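Local coordinates for methyltransferase domain-containing protein (Serratia marcescens, PDB 7CLU) that probably transfers a methyl group from S-adenosyl-L-methionine to an oxygen of its substrate, as an O-methyltransferase of the prodigiosin synthetic pathway, at residues A273-L278 / T332-E337; A26-D31 / L84-P89; Y104-E109 / R122-D127; Y164-H169 / Y237-L242. All blocks are in the same frame, centred on the assembly; numbering follows the deposited sequence.

Interaction 1. Residues A273-L278 / T332-E337; sequences ASETPL and TLIVGE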
loop_
_atom_site.group_PDB
_atom_site.type_symbol
_atom_site.label_atom_id
_atom_site.label_comp_id
_atom_site.label_asym_id
_atom_site.label_seq_id
_atom_site.Cartn_x
_atom_site.Cartn_y
_atom_site.Cartn_z
ATOM N N ALA A 273 30.506 -7.422 0.288
ATOM C CA ALA A 273 29.158 -7.183 0.789
ATOM C C ALA A 273 28.215 -7.152 -0.403
ATOM O O ALA A 273 28.479 -6.427 -1.362
ATOM C CB ALA A 273 29.072 -5.860 1.542
ATOM N N SER A 274 27.126 -7.914 -0.347
ATOM C CA SER A 274 26.090 -7.818 -1.368
ATOM C C SER A 274 25.012 -6.861 -0.860
ATOM O O SER A 274 24.525 -7.017 0.259
ATOM C CB SER A 274 25.487 -9.185 -1.720
ATOM O OG SER A 274 25.131 -9.969 -0.597
ATOM N N GLU A 275 24.701 -5.838 -1.657
ATOM C CA GLU A 275 23.694 -4.849 -1.289
ATOM C C GLU A 275 22.879 -4.514 -2.528
ATOM O O GLU A 275 23.176 -4.980 -3.637
ATOM C CB GLU A 275 24.309 -3.561 -0.696
ATOM C CG GLU A 275 25.156 -3.755 0.555
ATOM C CD GLU A 275 24.313 -3.857 1.806
ATOM O OE1 GLU A 275 23.334 -3.082 1.928
ATOM O OE2 GLU A 275 24.630 -4.715 2.663
ATOM N N THR A 276 21.832 -3.707 -2.320
ATOM C CA THR A 276 20.988 -3.175 -3.395
ATOM C C THR A 276 21.129 -1.656 -3.362
ATOM O O THR A 276 20.287 -0.962 -2.782
ATOM C CB THR A 276 19.516 -3.571 -3.237
ATOM O OG1 THR A 276 19.013 -3.092 -1.970
ATOM C CG2 THR A 276 19.348 -5.083 -3.332
ATOM N N PRO A 277 22.166 -1.103 -3.980
ATOM C CA PRO A 277 22.399 0.342 -3.866
ATOM C C PRO A 277 21.382 1.161 -4.637
ATOM O O PRO A 277 20.796 0.715 -5.628
ATOM C CB PRO A 277 23.801 0.528 -4.459
ATOM C CG PRO A 277 24.420 -0.866 -4.441
ATOM C CD PRO A 277 23.287 -1.809 -4.626
ATOM N N LEU A 278 21.197 2.392 -4.173
ATOM C CA LEU A 278 20.628 3.419 -5.028
ATOM C C LEU A 278 21.539 3.650 -6.228
ATOM O O LEU A 278 22.753 3.439 -6.161
ATOM C CB LEU A 278 20.456 4.718 -4.249
ATOM C CG LEU A 278 19.622 4.571 -2.973
ATOM C CD1 LEU A 278 19.766 5.780 -2.080
ATOM C CD2 LEU A 278 18.191 4.357 -3.375
ATOM N N THR A 332 24.152 -6.074 -5.852
ATOM C CA THR A 332 25.405 -5.574 -6.385
ATOM C C THR A 332 26.505 -5.911 -5.383
ATOM O O THR A 332 26.304 -5.807 -4.173
ATOM C CB THR A 332 25.308 -4.058 -6.606
ATOM O OG1 THR A 332 24.251 -3.792 -7.535
ATOM C CG2 THR A 332 26.592 -3.499 -7.142
ATOM N N LEU A 333 27.663 -6.329 -5.877
ATOM C CA LEU A 333 28.760 -6.725 -5.000
ATOM C C LEU A 333 29.671 -5.529 -4.754
ATOM O O LEU A 333 30.098 -4.854 -5.700
ATOM C CB LEU A 333 29.560 -7.891 -5.603
ATOM C CG LEU A 333 28.851 -9.211 -5.910
ATOM C CD1 LEU A 333 29.865 -10.276 -6.294
ATOM C CD2 LEU A 333 27.942 -9.706 -4.765
ATOM N N ILE A 334 29.948 -5.248 -3.486
ATOM C CA ILE A 334 30.968 -4.282 -3.113
ATOM C C ILE A 334 32.137 -5.085 -2.557
ATOM O O ILE A 334 31.958 -5.902 -1.650
ATOM C CB ILE A 334 30.435 -3.240 -2.116
ATOM C CG1 ILE A 334 29.212 -2.540 -2.725
ATOM C CG2 ILE A 334 31.473 -2.207 -1.856
ATOM C CD1 ILE A 334 27.951 -2.654 -1.893
ATOM N N VAL A 335 33.319 -4.902 -3.155
ATOM C CA VAL A 335 34.452 -5.805 -2.986
ATOM C C VAL A 335 35.674 -4.997 -2.571
ATOM O O VAL A 335 35.916 -3.909 -3.105
ATOM C CB VAL A 335 34.751 -6.572 -4.294
ATOM C CG1 VAL A 335 35.912 -7.548 -4.114
ATOM C CG2 VAL A 335 33.492 -7.267 -4.808
ATOM N N GLY A 336 36.457 -5.543 -1.644
ATOM C CA GLY A 336 37.701 -4.909 -1.237
ATOM C C GLY A 336 38.658 -5.933 -0.666
ATOM O O GLY A 336 38.262 -7.047 -0.302
ATOM N N GLU A 337 39.932 -5.548 -0.595
ATOM C CA GLU A 337 40.974 -6.433 -0.094
ATOM C C GLU A 337 41.694 -5.813 1.098
ATOM O O GLU A 337 41.714 -4.590 1.291
ATOM C CB GLU A 337 41.999 -6.781 -1.187
ATOM C CG GLU A 337 41.518 -7.815 -2.184
ATOM C CD GLU A 337 41.002 -7.180 -3.447
ATOM O OE1 GLU A 337 41.488 -6.076 -3.784
ATOM O OE2 GLU A 337 40.121 -7.780 -4.101
#

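Interaction 2. Residues A26-D31 / L84-P89; sequences ALKLFD and LLSDEP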
loop_
_atom_site.group_PDB
_atom_site.type_symbol
_atom_site.label_atom_id
_atom_site.label_comp_id
_atom_site.label_asym_id
_atom_site.label_seq_id
_atom_site.Cartn_x
_atom_site.Cartn_y
_atom_site.Cartn_z
ATOM N N ALA A 26 -3.865 -13.874 5.403
ATOM C CA ALA A 26 -4.051 -14.172 6.819
ATOM C C ALA A 26 -5.242 -15.101 7.030
ATOM O O ALA A 26 -5.187 -16.019 7.859
ATOM C CB ALA A 26 -4.218 -12.872 7.607
ATOM N N LEU A 27 -6.316 -14.906 6.261
ATOM C CA LEU A 27 -7.463 -15.807 6.332
ATOM C C LEU A 27 -7.197 -17.152 5.668
ATOM O O LEU A 27 -8.037 -18.049 5.778
ATOM C CB LEU A 27 -8.689 -15.144 5.692
ATOM C CG LEU A 27 -9.344 -14.001 6.473
ATOM C CD1 LEU A 27 -10.263 -13.158 5.596
ATOM C CD2 LEU A 27 -10.121 -14.545 7.658
ATOM N N LYS A 28 -6.048 -17.320 5.009
ATOM C CA LYS A 28 -5.761 -18.506 4.207
ATOM C C LYS A 28 -6.880 -18.760 3.199
ATOM O O LYS A 28 -7.302 -19.895 2.973
ATOM C CB LYS A 28 -5.521 -19.727 5.096
ATOM C CG LYS A 28 -4.272 -19.611 5.953
ATOM C CD LYS A 28 -4.291 -20.609 7.098
ATOM C CE LYS A 28 -2.959 -20.619 7.848
ATOM N NZ LYS A 28 -1.805 -20.410 6.931
ATOM N N LEU A 29 -7.361 -17.679 2.585
ATOM C CA LEU A 29 -8.528 -17.763 1.717
ATOM C C LEU A 29 -8.243 -18.618 0.494
ATOM O O LEU A 29 -9.070 -19.446 0.097
ATOM C CB LEU A 29 -8.966 -16.354 1.309
ATOM C CG LEU A 29 -10.074 -16.209 0.256
ATOM C CD1 LEU A 29 -10.909 -14.958 0.538
ATOM C CD2 LEU A 29 -9.499 -16.145 -1.129
ATOM N N PHE A 30 -7.081 -18.426 -0.127
ATOM C CA PHE A 30 -6.769 -19.191 -1.319
ATOM C C PHE A 30 -6.645 -20.679 -1.028
ATOM O O PHE A 30 -6.769 -21.485 -1.951
ATOM C CB PHE A 30 -5.496 -18.650 -1.964
ATOM C CG PHE A 30 -5.503 -17.162 -2.125
ATOM C CD1 PHE A 30 -6.249 -16.566 -3.127
ATOM C CD2 PHE A 30 -4.772 -16.356 -1.265
ATOM C CE1 PHE A 30 -6.264 -15.195 -3.282
ATOM C CE2 PHE A 30 -4.782 -14.983 -1.406
ATOM C CZ PHE A 30 -5.536 -14.392 -2.416
ATOM N N ASP A 31 -6.432 -21.063 0.237
ATOM C CA ASP A 31 -6.378 -22.484 0.573
ATOM C C ASP A 31 -7.687 -23.193 0.238
ATOM O O ASP A 31 -7.673 -24.356 -0.176
ATOM C CB ASP A 31 -6.056 -22.661 2.057
ATOM C CG ASP A 31 -4.590 -22.375 2.387
ATOM O OD1 ASP A 31 -3.754 -22.277 1.457
ATOM O OD2 ASP A 31 -4.284 -22.262 3.592
ATOM N N LEU A 84 0.356 -18.243 -3.390
ATOM C CA LEU A 84 -0.852 -17.962 -2.620
ATOM C C LEU A 84 -1.305 -19.114 -1.732
ATOM O O LEU A 84 -2.146 -18.900 -0.854
ATOM C CB LEU A 84 -2.024 -17.576 -3.541
ATOM C CG LEU A 84 -1.829 -16.310 -4.369
ATOM C CD1 LEU A 84 -3.114 -15.942 -5.116
ATOM C CD2 LEU A 84 -1.402 -15.205 -3.441
ATOM N N LEU A 85 -0.800 -20.319 -1.941
ATOM C CA LEU A 85 -1.157 -21.463 -1.110
ATOM C C LEU A 85 -0.152 -21.602 0.027
ATOM O O LEU A 85 1.058 -21.473 -0.182
ATOM C CB LEU A 85 -1.180 -22.743 -1.950
ATOM C CG LEU A 85 -2.340 -22.829 -2.957
ATOM C CD1 LEU A 85 -2.174 -24.035 -3.873
ATOM C CD2 LEU A 85 -3.664 -22.868 -2.223
ATOM N N SER A 86 -0.658 -21.898 1.225
ATOM C CA SER A 86 0.163 -21.801 2.425
ATOM C C SER A 86 1.140 -22.960 2.597
ATOM O O SER A 86 2.022 -22.874 3.462
ATOM C CB SER A 86 -0.728 -21.682 3.657
ATOM O OG SER A 86 -1.487 -22.849 3.845
ATOM N N ASP A 87 1.027 -24.022 1.801
ATOM C CA ASP A 87 1.974 -25.122 1.856
ATOM C C ASP A 87 2.968 -25.078 0.712
ATOM O O ASP A 87 3.880 -25.909 0.668
ATOM C CB ASP A 87 1.243 -26.459 1.846
ATOM C CG ASP A 87 0.612 -26.763 0.498
ATOM O OD1 ASP A 87 0.126 -25.816 -0.166
ATOM O OD2 ASP A 87 0.614 -27.945 0.099
ATOM N N GLU A 88 2.819 -24.136 -0.202
ATOM C CA GLU A 88 3.765 -24.033 -1.296
ATOM C C GLU A 88 5.032 -23.318 -0.827
ATOM O O GLU A 88 4.961 -22.365 -0.048
ATOM C CB GLU A 88 3.139 -23.294 -2.475
ATOM C CG GLU A 88 1.988 -24.058 -3.114
ATOM C CD GLU A 88 2.426 -25.367 -3.750
ATOM O OE1 GLU A 88 3.536 -25.412 -4.335
ATOM O OE2 GLU A 88 1.649 -26.348 -3.668
ATOM N N PRO A 89 6.205 -23.762 -1.278
ATOM C CA PRO A 89 7.456 -23.201 -0.748
ATOM C C PRO A 89 7.637 -21.709 -1.004
ATOM O O PRO A 89 8.494 -21.102 -0.354
ATOM C CB PRO A 89 8.538 -24.025 -1.456
ATOM C CG PRO A 89 7.856 -24.601 -2.653
ATOM C CD PRO A 89 6.453 -24.855 -2.230
HETATM O O HOH W 1 -3.727 -19.286 0.960
#

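Interaction 3. Residues Y104-E109 / R122-D127; sequences YPLWGE and RTVFGD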
loop_
_atom_site.group_PDB
_atom_site.type_symbol
_atom_site.label_atom_id
_atom_site.label_comp_id
_atom_site.label_asym_id
_atom_site.label_seq_id
_atom_site.Cartn_x
_atom_site.Cartn_y
_atom_site.Cartn_z
ATOM N N TYR A 104 2.935 -2.150 8.204
ATOM C CA TYR A 104 1.782 -1.290 7.943
ATOM C C TYR A 104 1.541 -0.327 9.097
ATOM O O TYR A 104 1.400 0.882 8.839
ATOM C CB TYR A 104 0.562 -2.160 7.640
ATOM C CG TYR A 104 -0.664 -1.415 7.181
ATOM C CD1 TYR A 104 -1.572 -0.877 8.106
ATOM C CD2 TYR A 104 -0.931 -1.257 5.830
ATOM C CE1 TYR A 104 -2.719 -0.209 7.682
ATOM C CE2 TYR A 104 -2.075 -0.601 5.392
ATOM C CZ TYR A 104 -2.964 -0.075 6.315
ATOM O OH TYR A 104 -4.097 0.582 5.853
ATOM N N PRO A 105 1.517 -0.757 10.368
ATOM C CA PRO A 105 1.331 0.235 11.442
ATOM C C PRO A 105 2.405 1.313 11.452
ATOM O O PRO A 105 2.086 2.490 11.642
ATOM C CB PRO A 105 1.356 -0.616 12.721
ATOM C CG PRO A 105 1.035 -1.980 12.285
ATOM C CD PRO A 105 1.576 -2.130 10.902
ATOM N N LEU A 106 3.667 0.946 11.228
ATOM C CA LEU A 106 4.752 1.926 11.284
ATOM C C LEU A 106 4.650 2.938 10.149
ATOM O O LEU A 106 4.856 4.136 10.359
ATOM C CB LEU A 106 6.099 1.210 11.224
ATOM C CG LEU A 106 6.487 0.402 12.454
ATOM C CD1 LEU A 106 7.650 -0.507 12.095
ATOM C CD2 LEU A 106 6.858 1.368 13.605
ATOM N N TRP A 107 4.335 2.483 8.929
ATOM C CA TRP A 107 4.207 3.445 7.842
ATOM C C TRP A 107 3.028 4.380 8.035
ATOM O O TRP A 107 2.989 5.442 7.404
ATOM C CB TRP A 107 4.072 2.742 6.491
ATOM C CG TRP A 107 5.385 2.311 5.907
ATOM C CD1 TRP A 107 6.152 1.254 6.308
ATOM C CD2 TRP A 107 6.061 2.899 4.786
ATOM N NE1 TRP A 107 7.271 1.156 5.510
ATOM C CE2 TRP A 107 7.240 2.156 4.572
ATOM C CE3 TRP A 107 5.792 4.000 3.954
ATOM C CZ2 TRP A 107 8.147 2.463 3.542
ATOM C CZ3 TRP A 107 6.696 4.312 2.945
ATOM C CH2 TRP A 107 7.854 3.534 2.738
ATOM N N GLY A 108 2.066 4.010 8.875
ATOM C CA GLY A 108 1.017 4.950 9.222
ATOM C C GLY A 108 1.579 6.239 9.784
ATOM O O GLY A 108 1.000 7.307 9.595
ATOM N N GLU A 109 2.747 6.164 10.422
ATOM C CA GLU A 109 3.399 7.314 11.037
ATOM C C GLU A 109 4.652 7.744 10.271
ATOM O O GLU A 109 5.600 8.269 10.865
ATOM C CB GLU A 109 3.732 7.001 12.498
ATOM C CG GLU A 109 2.513 6.636 13.347
ATOM C CD GLU A 109 1.551 7.809 13.517
ATOM O OE1 GLU A 109 1.999 8.881 13.962
ATOM O OE2 GLU A 109 0.355 7.671 13.174
ATOM N N ARG A 122 8.139 3.200 19.129
ATOM C CA ARG A 122 7.625 3.661 20.418
ATOM C C ARG A 122 6.218 4.216 20.269
ATOM O O ARG A 122 5.281 3.769 20.937
ATOM C CB ARG A 122 8.542 4.735 21.012
ATOM C CG ARG A 122 9.984 4.324 21.262
ATOM C CD ARG A 122 10.701 5.379 22.114
ATOM N NE ARG A 122 12.021 5.717 21.586
ATOM C CZ ARG A 122 13.129 5.025 21.844
ATOM N NH1 ARG A 122 13.075 3.952 22.623
ATOM N NH2 ARG A 122 14.293 5.402 21.322
ATOM N N THR A 123 6.069 5.224 19.409
ATOM C CA THR A 123 4.776 5.708 18.954
ATOM C C THR A 123 3.795 4.564 18.720
ATOM O O THR A 123 2.744 4.474 19.368
ATOM C CB THR A 123 4.993 6.502 17.657
ATOM O OG1 THR A 123 6.091 7.418 17.831
ATOM C CG2 THR A 123 3.742 7.257 17.251
ATOM N N VAL A 124 4.160 3.643 17.829
ATOM C CA VAL A 124 3.179 2.720 17.274
ATOM C C VAL A 124 2.925 1.532 18.202
ATOM O O VAL A 124 1.778 1.099 18.366
ATOM C CB VAL A 124 3.641 2.281 15.867
ATOM C CG1 VAL A 124 2.886 1.067 15.396
ATOM C CG2 VAL A 124 3.505 3.447 14.876
ATOM N N PHE A 125 3.971 0.977 18.820
ATOM C CA PHE A 125 3.836 -0.256 19.596
ATOM C C PHE A 125 4.024 -0.069 21.098
ATOM O O PHE A 125 3.875 -1.043 21.849
ATOM C CB PHE A 125 4.833 -1.315 19.105
ATOM C CG PHE A 125 4.699 -1.645 17.653
ATOM C CD1 PHE A 125 3.643 -2.424 17.207
ATOM C CD2 PHE A 125 5.623 -1.171 16.727
ATOM C CE1 PHE A 125 3.511 -2.734 15.860
ATOM C CE2 PHE A 125 5.489 -1.477 15.375
ATOM C CZ PHE A 125 4.423 -2.250 14.946
ATOM N N GLY A 126 4.357 1.133 21.556
ATOM C CA GLY A 126 4.720 1.315 22.955
ATOM C C GLY A 126 5.974 0.571 23.364
ATOM O O GLY A 126 6.132 0.231 24.542
ATOM N N ASP A 127 6.875 0.309 22.418
ATOM C CA ASP A 127 8.101 -0.448 22.655
ATOM C C ASP A 127 9.275 0.525 22.611
ATOM O O ASP A 127 9.619 1.044 21.544
ATOM C CB ASP A 127 8.247 -1.555 21.604
ATOM C CG ASP A 127 9.320 -2.567 21.950
ATOM O OD1 ASP A 127 10.186 -2.259 22.802
ATOM O OD2 ASP A 127 9.294 -3.676 21.358
#

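Interaction 4. Residues Y164-H169 / Y237-L242; sequences YDFSQH and YDLIHL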
loop_
_atom_site.group_PDB
_atom_site.type_symbol
_atom_site.label_atom_id
_atom_site.label_comp_id
_atom_site.label_asym_id
_atom_site.label_seq_id
_atom_site.Cartn_x
_atom_site.Cartn_y
_atom_site.Cartn_z
ATOM N N TYR A 164 30.690 -15.025 -10.303
ATOM C CA TYR A 164 31.907 -14.822 -9.532
ATOM C C TYR A 164 32.651 -16.141 -9.411
ATOM O O TYR A 164 32.046 -17.186 -9.159
ATOM C CB TYR A 164 31.610 -14.256 -8.144
ATOM C CG TYR A 164 32.855 -13.987 -7.316
ATOM C CD1 TYR A 164 33.456 -15.002 -6.582
ATOM C CD2 TYR A 164 33.426 -12.716 -7.271
ATOM C CE1 TYR A 164 34.598 -14.765 -5.828
ATOM C CE2 TYR A 164 34.566 -12.463 -6.505
ATOM C CZ TYR A 164 35.144 -13.492 -5.786
ATOM O OH TYR A 164 36.281 -13.261 -5.037
ATOM N N ASP A 165 33.962 -16.078 -9.653
ATOM C CA ASP A 165 34.839 -17.279 -9.656
ATOM C C ASP A 165 35.220 -17.676 -8.227
ATOM O O ASP A 165 36.199 -17.133 -7.713
ATOM C CB ASP A 165 36.089 -17.038 -10.502
ATOM C CG ASP A 165 36.814 -18.321 -10.851
ATOM O OD1 ASP A 165 36.294 -19.396 -10.501
ATOM O OD2 ASP A 165 37.885 -18.235 -11.463
ATOM N N PHE A 166 34.508 -18.650 -7.655
ATOM C CA PHE A 166 34.784 -19.122 -6.272
ATOM C C PHE A 166 35.970 -20.094 -6.270
ATOM O O PHE A 166 36.566 -20.312 -5.205
ATOM C CB PHE A 166 33.534 -19.748 -5.654
ATOM C CG PHE A 166 32.530 -18.740 -5.158
ATOM C CD1 PHE A 166 32.618 -18.222 -3.878
ATOM C CD2 PHE A 166 31.504 -18.301 -5.976
ATOM C CE1 PHE A 166 31.699 -17.291 -3.426
ATOM C CE2 PHE A 166 30.584 -17.370 -5.522
ATOM C CZ PHE A 166 30.685 -16.866 -4.249
ATOM N N SER A 167 36.333 -20.609 -7.449
ATOM C CA SER A 167 37.463 -21.560 -7.626
ATOM C C SER A 167 38.811 -20.918 -7.263
ATOM O O SER A 167 39.698 -21.660 -6.829
ATOM C CB SER A 167 37.484 -22.103 -9.027
ATOM O OG SER A 167 38.033 -21.150 -9.919
ATOM N N GLN A 168 38.897 -19.588 -7.369
ATOM C CA GLN A 168 40.130 -18.801 -7.091
ATOM C C GLN A 168 40.431 -18.739 -5.588
ATOM O O GLN A 168 41.585 -18.446 -5.235
ATOM C CB GLN A 168 39.937 -17.363 -7.569
ATOM C CG GLN A 168 40.067 -17.192 -9.072
ATOM C CD GLN A 168 40.465 -15.783 -9.435
ATOM O OE1 GLN A 168 39.968 -14.810 -8.870
ATOM N NE2 GLN A 168 41.382 -15.668 -10.378
ATOM N N HIS A 169 39.428 -18.988 -4.747
ATOM C CA HIS A 169 39.580 -18.901 -3.270
ATOM C C HIS A 169 39.738 -20.296 -2.659
ATOM O O HIS A 169 39.318 -21.272 -3.294
ATOM C CB HIS A 169 38.403 -18.137 -2.659
ATOM C CG HIS A 169 38.297 -16.735 -3.152
ATOM N ND1 HIS A 169 39.147 -15.743 -2.729
ATOM C CD2 HIS A 169 37.457 -16.163 -4.036
ATOM C CE1 HIS A 169 38.834 -14.616 -3.326
ATOM N NE2 HIS A 169 37.802 -14.847 -4.131
ATOM N N TYR A 237 39.938 -17.543 6.384
ATOM C CA TYR A 237 39.048 -17.514 5.223
ATOM C C TYR A 237 39.452 -16.374 4.307
ATOM O O TYR A 237 39.316 -15.203 4.675
ATOM C CB TYR A 237 37.583 -17.399 5.656
ATOM C CG TYR A 237 37.160 -18.634 6.406
ATOM C CD1 TYR A 237 36.697 -19.753 5.731
ATOM C CD2 TYR A 237 37.303 -18.713 7.786
ATOM C CE1 TYR A 237 36.354 -20.905 6.409
ATOM C CE2 TYR A 237 36.958 -19.869 8.475
ATOM C CZ TYR A 237 36.486 -20.959 7.777
ATOM O OH TYR A 237 36.134 -22.111 8.449
ATOM N N ASP A 238 39.941 -16.722 3.109
ATOM C CA ASP A 238 40.425 -15.719 2.167
ATOM C C ASP A 238 39.307 -15.040 1.376
ATOM O O ASP A 238 39.586 -14.065 0.669
ATOM C CB ASP A 238 41.459 -16.347 1.213
ATOM C CG ASP A 238 40.922 -17.573 0.488
ATOM O OD1 ASP A 238 40.602 -18.573 1.147
ATOM O OD2 ASP A 238 40.816 -17.533 -0.749
ATOM N N LEU A 239 38.058 -15.500 1.503
ATOM C CA LEU A 239 36.892 -14.791 0.979
ATOM C C LEU A 239 35.822 -14.725 2.065
ATOM O O LEU A 239 35.428 -15.761 2.616
ATOM C CB LEU A 239 36.321 -15.463 -0.288
ATOM C CG LEU A 239 35.091 -14.767 -0.915
ATOM C CD1 LEU A 239 35.380 -13.314 -1.318
ATOM C CD2 LEU A 239 34.568 -15.541 -2.117
ATOM N N ILE A 240 35.367 -13.507 2.377
ATOM C CA ILE A 240 34.341 -13.272 3.388
ATOM C C ILE A 240 33.206 -12.492 2.749
ATOM O O ILE A 240 33.441 -11.518 2.022
ATOM C CB ILE A 240 34.892 -12.494 4.607
ATOM C CG1 ILE A 240 36.109 -13.209 5.198
ATOM C CG2 ILE A 240 33.817 -12.339 5.671
ATOM C CD1 ILE A 240 35.751 -14.392 6.023
ATOM N N HIS A 241 31.971 -12.891 3.051
ATOM C CA HIS A 241 30.799 -12.281 2.445
ATOM C C HIS A 241 29.805 -11.897 3.525
ATOM O O HIS A 241 29.588 -12.649 4.481
ATOM C CB HIS A 241 30.088 -13.223 1.434
ATOM C CG HIS A 241 28.781 -12.678 0.942
ATOM N ND1 HIS A 241 27.563 -13.238 1.269
ATOM C CD2 HIS A 241 28.502 -11.591 0.182
ATOM C CE1 HIS A 241 26.593 -12.542 0.705
ATOM N NE2 HIS A 241 27.135 -11.530 0.047
ATOM N N LEU A 242 29.203 -10.727 3.355
ATOM C CA LEU A 242 28.178 -10.215 4.259
ATOM C C LEU A 242 26.967 -9.917 3.391
ATOM O O LEU A 242 27.006 -9.004 2.556
ATOM C CB LEU A 242 28.670 -8.979 5.008
ATOM C CG LEU A 242 27.693 -8.316 5.997
ATOM C CD1 LEU A 242 27.410 -9.258 7.153
ATOM C CD2 LEU A 242 28.253 -7.009 6.512
#

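Interaction 1. Residues A273-L278 / T332-E337
A273 and I334 face each other as a hydrogen-bonded antiparallel pair: A273 N gives to I334 O at 2.9 Å, and I334 N returns to A273 O at 2.8 Å. Two residues along, E275 and T332 repeat the exchange, with the shorter bond running from T332 N to E275 O (2.7 Å). S274 and L333 form the non-hydrogen-bonded pair between them, and S274 CA approaches T332 O at 3.5 Å in a CA-H...O contact.

The tight part is this buried strand pairing. On the face shared by A273, E275, T332 and I334, the I334 chain runs out past A273 O, so that its CD1 lands 3.9 Å from E275 CG. The E275 chain touches with its stem, then bends at chi2 (-82°) and carries the carboxylate away to the backbone N of L246 and of H247, the predicted proton acceptor. On the other face L333 CD2 rests against S274 CB; S274 OG itself is bonded to H241 and to R331, a residue seen binding S-adenosyl-L-homocysteine.

The contact is looser at its partly exposed end, where the strand has given way to loop. There P277 crosses T332 obliquely, its CD 3.6 Å from T332 CB and 3.7 Å from OG1, with van der Waals contact in place of backbone bonds.

Strand 332-337 is thus slotted antiparallel between 270-275 and 322-326 in the Rossmann-like methyltransferase sheet. Helix 307-316 packs over A273, P277 and I334 through Y310 and F314, while F156 and F160 of helix 154-163 cover the S274 and L333 side.

Interaction 2. Residues A26-D31 / L84-P89
F30 lies with one ring face against L84. CB starts 3.5 Å from the backbone L84 O. At the ring root CG meets L84 CB at 3.8 Å, and CD2 stays beside that same carbonyl and CB. Farther out L84 CD1 stands over the ring centre, 3.7 Å from the F30 centroid and only 12° off the normal, a CH-pi contact, while L84 CD2 reaches CE2 near the rim. At the tip, CZ is 3.9 Å from L84 CD1. The opposite face has L29 CD2 nearer its rim, so leucines lie on both faces.

The next residue supplies the polar half. D31 holds S86 with both carboxylate oxygens: S86 N gives a nearly straight bond to OD1 (3.1 Å, 165°) on its syn lone pair, and S86 OG gives to OD2 at 2.9 Å. With chi1 at 65°, OG sits between its own backbone N and carbonyl carbon, close enough to the N for one carboxylate to take both donors. L85 CD2 fills in against F30 O at 3.4 Å.

K28, just after helix 15-26, has the positive phi of a Schellman motif, and L85 to E88 make a type I turn after helix 81-84. Beside the contact, A26 and L27 pack on K111 and R115 of the second subunit. Two helix exits are thus tied together within the dimerisation domain, a member of the helix-turn-helix clan.

Interaction 3. Residues Y104-E109 / R122-D127
L106 O accepts from E109 N at 2.9 Å near the C-terminal end of helix 93-107, just where it packs against the short helix 121-125. This is packing of two helices that are joined in sequence through helix 110-116, for which E109 is the N-cap residue. The contact between 104-109 and 122-127 is made almost wholly by apolar side-chain packing.

V124 is the central piece. With CG1 anti to its backbone N (chi1 165°), that methyl is pushed against P105 CB at 3.5 Å, and it also lies 3.5 Å above the plane of the neighbouring F125 ring, over its centre. P105 and F125 both touch the same methyl group. P105 marks the kink of helix 93-107, its ring nitrogen having no proton to give to the turn before.

L106 CG comes at the edge of the F125 ring, near its plane, 3.6 Å from CE2; CD2 is equally near CE2, and the two side chains cross at about a right angle. CD2 also reaches back to V124 CB at 4.0 Å. L106 also touches V297 and S298 of helix 286-298.

Across the helix, Y104 and W107 point elsewhere, stacking on Y104 and F16 of the second subunit, so this packing backs the dimer interface. At the more open end the E109 chain bends at chi2 (-66°), its OE1 passes T123 CG2 at 4.1 Å, and its CG touches V124 CG2 at 3.7 Å.

Interaction 4. Residues Y164-H169 / Y237-L242
H169 meets D238 and L239 at the start of strand 239-243 in the Rossmann-like methyltransferase fold, where the loop after helix 154-163 turns into strand 171-175. Its ND1 gives a bond to D238 OD2 (3.1 Å, bent to 139°); the oxygen lies in the imidazole plane, yet the N-H arrives 40° out of the carboxylate plane. The carboxylate would be expected to favour a proton on ND1. Over one imidazole face sits L239 CB, 3.8 Å from the ring centroid, a CH-pi contact.

L239, with CG anti to its backbone N (chi1 -179°), reaches into a nest of three rings. Its CD2 touches H169 CD2 at 3.5 Å, F166 CE1 at 3.6 Å and Y164 CE1 at 3.8 Å, while CD1 faces the Y164 hydroxyl.

The second shell fixes these groups. D238 is held by backbone amides, OD1 by A171 N and OD2 by R170 N as well as by the histidine, so its carboxylate is pinned where strand 171-175 begins. On the far side of the imidazole, NE2 pairs with Y164 OH, modelled so close that the exact length is doubtful; the hydroxyl also takes R270 NH1. Farther out, an Asx turn shapes the loop, S167 N reaching D165 OD1 at 3.3 Å, and the F166 ring is backed by Y164 CD1, 3.8 Å above its plane, over the centre.

How the interactions relate
Along the chain interaction 2 closes first, then 3, then 4, then 1. Interactions 1 and 4 share the seven-stranded sheet: their centres are 14 Å apart, strands 239-243 and 270-275 are neighbours in it, and the backbone bond from S274 N to L242 O links them. Interaction 2 belongs to the dimerisation domain, on the opposite side of the chain's centre and 35 Å from interaction 1. Helix 93-107 leads from just beyond interaction 2 into interaction 3, their centres 27 Å apart, and both have residues touching the second subunit. The dimerisation domain and the methyltransferase sheet thus carry separate contacts, with helix 93-107 running between them.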